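Local coordinates for protein aminoacyltransferase FemA (Staphylococcus aureus, PDB 1LRZ) that adds glycines 2 and 3 of the pentaglycine bridge of the staphylococcal cell wall, taking glycine from glycyl-tRNA, at residues P109-Q114 and A126-F132; L138-T143 and V394-P400. All blocks are in the same frame, centred on the assembly; numbering follows the deposited sequence.

Contact 1 of 2, residues P109-Q114 and A126-F132; sequences PYLPYQ and AGNDWFF
Asn-128 ND2 and Ala-126 N each donate a hydrogen bond to a backbone carbonyl, of Pro-112 and Tyr-113 respectively. Asn-128 ND2 reaches Pro-112 O at 2.7 Å in a nearly straight bond (170°), close to its own amide plane but 27° out of the carbonyl plane; CG beside the backbone N (chi1 -56°) turns the amide to this oxygen. Tyr-113 O takes two donors, Ala-126 N at 2.9 Å from above the carbonyl plane and a water at 2.8 Å. That water also donates to Asp-129 OD1 and accepts from Asn-128 N, so three bonds fix it. The edge of Phe-132 points at one face of the Tyr-113 ring, a T-shaped pair with centroids 5.3 Å apart, while Asp-129 OD1 sits in the ring plane beside CE1. Leu-111 CD2 lies over the Phe-131 face in a CH-pi contact, 3.8 Å from the centroid, and Pro-109 CG touches CE2 of that ring. Tyr-113 and Gln-114 form a classic beta bulge opposite Glu-392. The turn after the hairpin is thus held to the start of strand 112-116 by two direct hydrogen bonds and one water, both carbonyls satisfied, with apolar and aromatic contacts carrying the join into helix 130-137.

Contact 2 of 2, residues L138-T143 and V394-P400; sequences LGFEHT and VGDFIKP
His-142 lays CD2 over one face of the Phe-397 ring, 3.5 Å from CZ, with the planes 41° apart; Val-394 CG2 and Phe-140 O lie at the edge of that ring. Lys-399 CB covers a face of Phe-140 at 3.9 Å from the centroid, and Leu-138 CB borders the edge. These groups flank an antiparallel ladder between strand 397-400 and strand 141-142, an outermost strand of a seven-stranded mixed sheet. Glu-141 and Ile-398 are its hydrogen-bonded pair, Glu-141 N to Ile-398 O at 2.8 Å and Ile-398 N to Glu-141 O at 2.9 Å; His-142 and Phe-397 are the non-hydrogen-bonded pair, on the other face. The imidazole is also held: NE2 donates to Val-394 O at 2.8 Å, the oxygen lying 25° out of the ring plane. Gly-139 ends helix 130-137 as the C-prime residue of a Schellman motif. With all four side-chain torsions near 180°, Lys-399 runs past this turn, and NZ meets Leu-138 O at 3.1 Å, nearly along the C=O axis, with a weak second bond to Ser-94. Thr-143 N donates to Asp-396 O, and one water joins Thr-143 OG1 at 2.7 Å to Asp-396 N at 2.8 Å.

How the contacts relate
From the N terminus, the chain leaves strand 102-107 of the seven-stranded sheet, passes through 109-114 and enters strand 112-116 of the nine-stranded sheet. Contact 1 closes the short hairpin that follows, made with strand 122-125. Helix 130-137 then leads to 138-143, where contact 2 opens; it closes 250 residues later, after the two long helices 245-272 and 277-307. The contacts are thus in series, neither nested nor crossed. Segment 394-400 runs back from strand 389-393 to the first sheet, beside the outgoing connection: Leu-111 O and Val-394 N lie 3.0 Å apart, a probable hydrogen bond. Phe-132 of contact 1 packs against His-142 of contact 2, joining the two at the junction of the sheets.

Contact 1 of 2, residues P109-Q114 and A126-F132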
loop_
_atom_site.group_PDB
_atom_site.type_symbol
_atom_site.label_atom_id
_atom_site.label_comp_id
_atom_site.label_asym_id
_atom_site.label_seq_id
_atom_site.Cartn_x
_atom_site.Cartn_y
_atom_site.Cartn_z
ATOM N N PRO A 109 -13.195 -3.842 11.990
ATOM C CA PRO A 109 -13.735 -2.962 10.952
ATOM C C PRO A 109 -12.774 -1.885 10.474
ATOM O O PRO A 109 -12.037 -1.281 11.261
ATOM C CB PRO A 109 -15.000 -2.388 11.598
ATOM C CG PRO A 109 -14.655 -2.356 13.031
ATOM C CD PRO A 109 -13.933 -3.671 13.255
ATOM N N TYR A 110 -12.792 -1.679 9.164
ATOM C CA TYR A 110 -11.965 -0.688 8.474
ATOM C C TYR A 110 -12.741 0.613 8.684
ATOM O O TYR A 110 -13.344 1.155 7.759
ATOM C CB TYR A 110 -11.907 -1.059 6.988
ATOM C CG TYR A 110 -10.784 -0.416 6.193
ATOM C CD1 TYR A 110 -10.783 -0.479 4.800
ATOM C CD2 TYR A 110 -9.717 0.230 6.828
ATOM C CE1 TYR A 110 -9.754 0.069 4.046
ATOM C CE2 TYR A 110 -8.671 0.799 6.074
ATOM C CZ TYR A 110 -8.699 0.706 4.685
ATOM O OH TYR A 110 -7.677 1.216 3.926
ATOM N N LEU A 111 -12.722 1.088 9.927
ATOM C CA LEU A 111 -13.468 2.271 10.347
ATOM C C LEU A 111 -12.570 3.281 11.057
ATOM O O LEU A 111 -12.049 2.993 12.130
ATOM C CB LEU A 111 -14.579 1.822 11.315
ATOM C CG LEU A 111 -15.519 2.871 11.911
ATOM C CD1 LEU A 111 -16.285 3.534 10.785
ATOM C CD2 LEU A 111 -16.489 2.210 12.903
ATOM N N PRO A 112 -12.399 4.480 10.480
ATOM C CA PRO A 112 -11.547 5.493 11.112
ATOM C C PRO A 112 -12.045 5.876 12.496
ATOM O O PRO A 112 -13.250 5.893 12.756
ATOM C CB PRO A 112 -11.620 6.679 10.148
ATOM C CG PRO A 112 -11.933 6.046 8.829
ATOM C CD PRO A 112 -12.947 4.980 9.207
ATOM N N TYR A 113 -11.090 6.204 13.361
ATOM C CA TYR A 113 -11.351 6.623 14.727
ATOM C C TYR A 113 -10.845 8.063 14.873
ATOM O O TYR A 113 -11.617 8.974 15.176
ATOM C CB TYR A 113 -10.615 5.689 15.696
ATOM C CG TYR A 113 -10.486 6.208 17.112
ATOM C CD1 TYR A 113 -11.574 6.812 17.769
ATOM C CD2 TYR A 113 -9.288 6.075 17.809
ATOM C CE1 TYR A 113 -11.467 7.269 19.077
ATOM C CE2 TYR A 113 -9.166 6.527 19.127
ATOM C CZ TYR A 113 -10.257 7.119 19.755
ATOM O OH TYR A 113 -10.142 7.544 21.056
ATOM N N GLN A 114 -9.552 8.254 14.625
ATOM C CA GLN A 114 -8.910 9.564 14.720
ATOM C C GLN A 114 -7.952 9.804 13.546
ATOM O O GLN A 114 -7.487 8.854 12.911
ATOM C CB GLN A 114 -8.085 9.662 16.015
ATOM C CG GLN A 114 -8.850 9.450 17.298
ATOM C CD GLN A 114 -7.982 9.696 18.523
ATOM O OE1 GLN A 114 -8.347 10.483 19.395
ATOM N NE2 GLN A 114 -6.826 9.020 18.594
ATOM N N ALA A 126 -12.719 11.269 13.877
ATOM C CA ALA A 126 -13.468 10.836 12.690
ATOM C C ALA A 126 -14.991 10.873 12.869
ATOM O O ALA A 126 -15.744 10.725 11.899
ATOM C CB ALA A 126 -13.018 9.425 12.276
ATOM N N GLY A 127 -15.431 11.051 14.110
ATOM C CA GLY A 127 -16.855 11.117 14.407
ATOM C C GLY A 127 -17.552 9.774 14.565
ATOM O O GLY A 127 -18.773 9.687 14.424
ATOM N N ASN A 128 -16.788 8.730 14.870
ATOM C CA ASN A 128 -17.346 7.384 15.014
ATOM C C ASN A 128 -17.231 6.833 16.430
ATOM O O ASN A 128 -17.397 5.630 16.648
ATOM C CB ASN A 128 -16.649 6.423 14.029
ATOM C CG ASN A 128 -16.733 6.907 12.586
ATOM O OD1 ASN A 128 -17.775 7.397 12.153
ATOM N ND2 ASN A 128 -15.638 6.763 11.834
ATOM N N ASP A 129 -16.948 7.709 17.389
ATOM C CA ASP A 129 -16.809 7.312 18.795
ATOM C C ASP A 129 -18.003 6.492 19.313
ATOM O O ASP A 129 -17.827 5.611 20.151
ATOM C CB ASP A 129 -16.646 8.558 19.674
ATOM C CG ASP A 129 -15.276 9.204 19.538
ATOM O OD1 ASP A 129 -14.524 8.868 18.594
ATOM O OD2 ASP A 129 -14.953 10.062 20.386
ATOM N N TRP A 130 -19.208 6.796 18.828
ATOM C CA TRP A 130 -20.417 6.080 19.247
ATOM C C TRP A 130 -20.291 4.573 19.012
ATOM O O TRP A 130 -20.939 3.761 19.685
ATOM C CB TRP A 130 -21.639 6.591 18.478
ATOM C CG TRP A 130 -21.581 6.323 17.009
ATOM C CD1 TRP A 130 -21.040 7.130 16.049
ATOM C CD2 TRP A 130 -22.030 5.140 16.331
ATOM N NE1 TRP A 130 -21.122 6.525 14.817
ATOM C CE2 TRP A 130 -21.727 5.303 14.961
ATOM C CE3 TRP A 130 -22.664 3.959 16.750
ATOM C CZ2 TRP A 130 -22.027 4.318 14.002
ATOM C CZ3 TRP A 130 -22.963 2.977 15.791
ATOM C CH2 TRP A 130 -22.644 3.169 14.436
ATOM N N PHE A 131 -19.457 4.203 18.050
ATOM C CA PHE A 131 -19.268 2.800 17.720
ATOM C C PHE A 131 -18.800 1.967 18.911
ATOM O O PHE A 131 -19.281 0.850 19.115
ATOM C CB PHE A 131 -18.256 2.651 16.584
ATOM C CG PHE A 131 -18.181 1.265 16.026
ATOM C CD1 PHE A 131 -19.238 0.745 15.282
ATOM C CD2 PHE A 131 -17.062 0.469 16.254
ATOM C CE1 PHE A 131 -19.182 -0.549 14.769
ATOM C CE2 PHE A 131 -16.997 -0.818 15.747
ATOM C CZ PHE A 131 -18.059 -1.333 15.001
ATOM N N PHE A 132 -17.863 2.495 19.694
ATOM C CA PHE A 132 -17.355 1.744 20.842
ATOM C C PHE A 132 -18.471 1.335 21.813
ATOM O O PHE A 132 -18.530 0.183 22.250
ATOM C CB PHE A 132 -16.278 2.545 21.591
ATOM C CG PHE A 132 -15.032 2.823 20.767
ATOM C CD1 PHE A 132 -14.927 3.990 20.008
ATOM C CD2 PHE A 132 -13.978 1.903 20.734
ATOM C CE1 PHE A 132 -13.795 4.243 19.227
ATOM C CE2 PHE A 132 -12.834 2.144 19.954
ATOM C CZ PHE A 132 -12.745 3.316 19.200
HETATM O O HOH W 1 -14.307 8.431 15.849
#

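Contact 2 of 2, residues L138-T143 and V394-P400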
loop_
_atom_site.group_PDB
_atom_site.type_symbol
_atom_site.label_atom_id
_atom_site.label_comp_id
_atom_site.label_asym_id
_atom_site.label_seq_id
_atom_site.Cartn_x
_atom_site.Cartn_y
_atom_site.Cartn_z
ATOM N N LEU A 138 -23.510 -4.626 22.625
ATOM C CA LEU A 138 -23.795 -5.875 21.930
ATOM C C LEU A 138 -22.865 -7.025 22.332
ATOM O O LEU A 138 -22.900 -8.091 21.720
ATOM C CB LEU A 138 -23.727 -5.663 20.412
ATOM C CG LEU A 138 -24.816 -4.768 19.825
ATOM C CD1 LEU A 138 -24.680 -4.710 18.318
ATOM C CD2 LEU A 138 -26.188 -5.328 20.201
ATOM N N GLY A 139 -22.034 -6.812 23.346
ATOM C CA GLY A 139 -21.135 -7.867 23.786
ATOM C C GLY A 139 -19.798 -7.934 23.066
ATOM O O GLY A 139 -18.975 -8.813 23.347
ATOM N N PHE A 140 -19.573 -7.019 22.127
ATOM C CA PHE A 140 -18.302 -6.986 21.402
ATOM C C PHE A 140 -17.324 -6.162 22.239
ATOM O O PHE A 140 -17.396 -4.936 22.251
ATOM C CB PHE A 140 -18.467 -6.342 20.015
ATOM C CG PHE A 140 -19.196 -7.207 19.021
ATOM C CD1 PHE A 140 -20.586 -7.217 18.971
ATOM C CD2 PHE A 140 -18.487 -8.039 18.160
ATOM C CE1 PHE A 140 -21.266 -8.047 18.080
ATOM C CE2 PHE A 140 -19.152 -8.874 17.265
ATOM C CZ PHE A 140 -20.542 -8.879 17.225
ATOM N N GLU A 141 -16.413 -6.843 22.925
ATOM C CA GLU A 141 -15.429 -6.195 23.793
ATOM C C GLU A 141 -14.178 -5.713 23.059
ATOM O O GLU A 141 -13.448 -6.503 22.449
ATOM C CB GLU A 141 -15.038 -7.161 24.913
ATOM C CG GLU A 141 -16.257 -7.838 25.548
ATOM C CD GLU A 141 -15.894 -8.858 26.616
ATOM O OE1 GLU A 141 -15.072 -9.765 26.334
ATOM O OE2 GLU A 141 -16.441 -8.754 27.739
ATOM N N HIS A 142 -13.944 -4.406 23.125
ATOM C CA HIS A 142 -12.790 -3.780 22.482
ATOM C C HIS A 142 -11.503 -4.287 23.135
ATOM O O HIS A 142 -11.419 -4.341 24.356
ATOM C CB HIS A 142 -12.881 -2.257 22.649
ATOM C CG HIS A 142 -11.853 -1.498 21.865
ATOM N ND1 HIS A 142 -11.059 -0.525 22.430
ATOM C CD2 HIS A 142 -11.515 -1.547 20.553
ATOM C CE1 HIS A 142 -10.276 -0.002 21.500
ATOM N NE2 HIS A 142 -10.532 -0.606 20.351
ATOM N N THR A 143 -10.494 -4.638 22.340
ATOM C CA THR A 143 -9.249 -5.131 22.922
ATOM C C THR A 143 -8.329 -3.997 23.387
ATOM O O THR A 143 -7.363 -4.240 24.095
ATOM C CB THR A 143 -8.470 -6.042 21.940
ATOM O OG1 THR A 143 -7.852 -5.249 20.914
ATOM C CG2 THR A 143 -9.412 -7.051 21.295
ATOM N N VAL A 394 -10.544 2.180 14.654
ATOM C CA VAL A 394 -11.109 1.792 15.942
ATOM C C VAL A 394 -10.439 0.593 16.599
ATOM O O VAL A 394 -10.363 0.526 17.824
ATOM C CB VAL A 394 -12.625 1.516 15.834
ATOM C CG1 VAL A 394 -13.360 2.831 15.533
ATOM C CG2 VAL A 394 -12.902 0.493 14.741
ATOM N N GLY A 395 -9.945 -0.347 15.799
ATOM C CA GLY A 395 -9.287 -1.506 16.380
ATOM C C GLY A 395 -10.089 -2.798 16.341
ATOM O O GLY A 395 -10.966 -2.987 15.485
ATOM N N ASP A 396 -9.796 -3.677 17.295
ATOM C CA ASP A 396 -10.411 -5.000 17.383
ATOM C C ASP A 396 -11.433 -5.210 18.487
ATOM O O ASP A 396 -11.278 -4.707 19.597
ATOM C CB ASP A 396 -9.318 -6.044 17.548
ATOM C CG ASP A 396 -8.294 -5.975 16.447
ATOM O OD1 ASP A 396 -7.500 -5.003 16.431
ATOM O OD2 ASP A 396 -8.295 -6.890 15.596
ATOM N N PHE A 397 -12.474 -5.974 18.172
ATOM C CA PHE A 397 -13.519 -6.285 19.137
ATOM C C PHE A 397 -13.786 -7.788 19.106
ATOM O O PHE A 397 -13.867 -8.412 18.037
ATOM C CB PHE A 397 -14.814 -5.526 18.825
ATOM C CG PHE A 397 -14.643 -4.032 18.742
ATOM C CD1 PHE A 397 -14.054 -3.447 17.621
ATOM C CD2 PHE A 397 -15.089 -3.207 19.775
ATOM C CE1 PHE A 397 -13.915 -2.061 17.526
ATOM C CE2 PHE A 397 -14.953 -1.817 19.687
ATOM C CZ PHE A 397 -14.366 -1.244 18.554
ATOM N N ILE A 398 -13.937 -8.366 20.290
ATOM C CA ILE A 398 -14.168 -9.792 20.414
ATOM C C ILE A 398 -15.439 -10.066 21.200
ATOM O O ILE A 398 -15.653 -9.499 22.267
ATOM C CB ILE A 398 -12.964 -10.457 21.115
ATOM C CG1 ILE A 398 -11.767 -10.459 20.160
ATOM C CG2 ILE A 398 -13.319 -11.867 21.582
ATOM C CD1 ILE A 398 -10.463 -10.855 20.813
ATOM N N LYS A 399 -16.302 -10.910 20.649
ATOM C CA LYS A 399 -17.521 -11.268 21.344
ATOM C C LYS A 399 -17.479 -12.759 21.632
ATOM O O LYS A 399 -17.607 -13.588 20.725
ATOM C CB LYS A 399 -18.768 -10.956 20.528
ATOM C CG LYS A 399 -20.031 -11.391 21.269
ATOM C CD LYS A 399 -21.304 -11.082 20.521
ATOM C CE LYS A 399 -22.512 -11.404 21.390
ATOM N NZ LYS A 399 -23.767 -10.957 20.746
ATOM N N PRO A 400 -17.264 -13.123 22.900
ATOM C CA PRO A 400 -17.211 -14.538 23.285
ATOM C C PRO A 400 -18.625 -15.100 23.172
ATOM O O PRO A 400 -19.562 -14.478 23.670
ATOM C CB PRO A 400 -16.752 -14.484 24.741
ATOM C CG PRO A 400 -16.026 -13.180 24.842
ATOM C CD PRO A 400 -16.896 -12.256 24.031
HETATM O O HOH W 2 -8.320 -3.000 19.556
#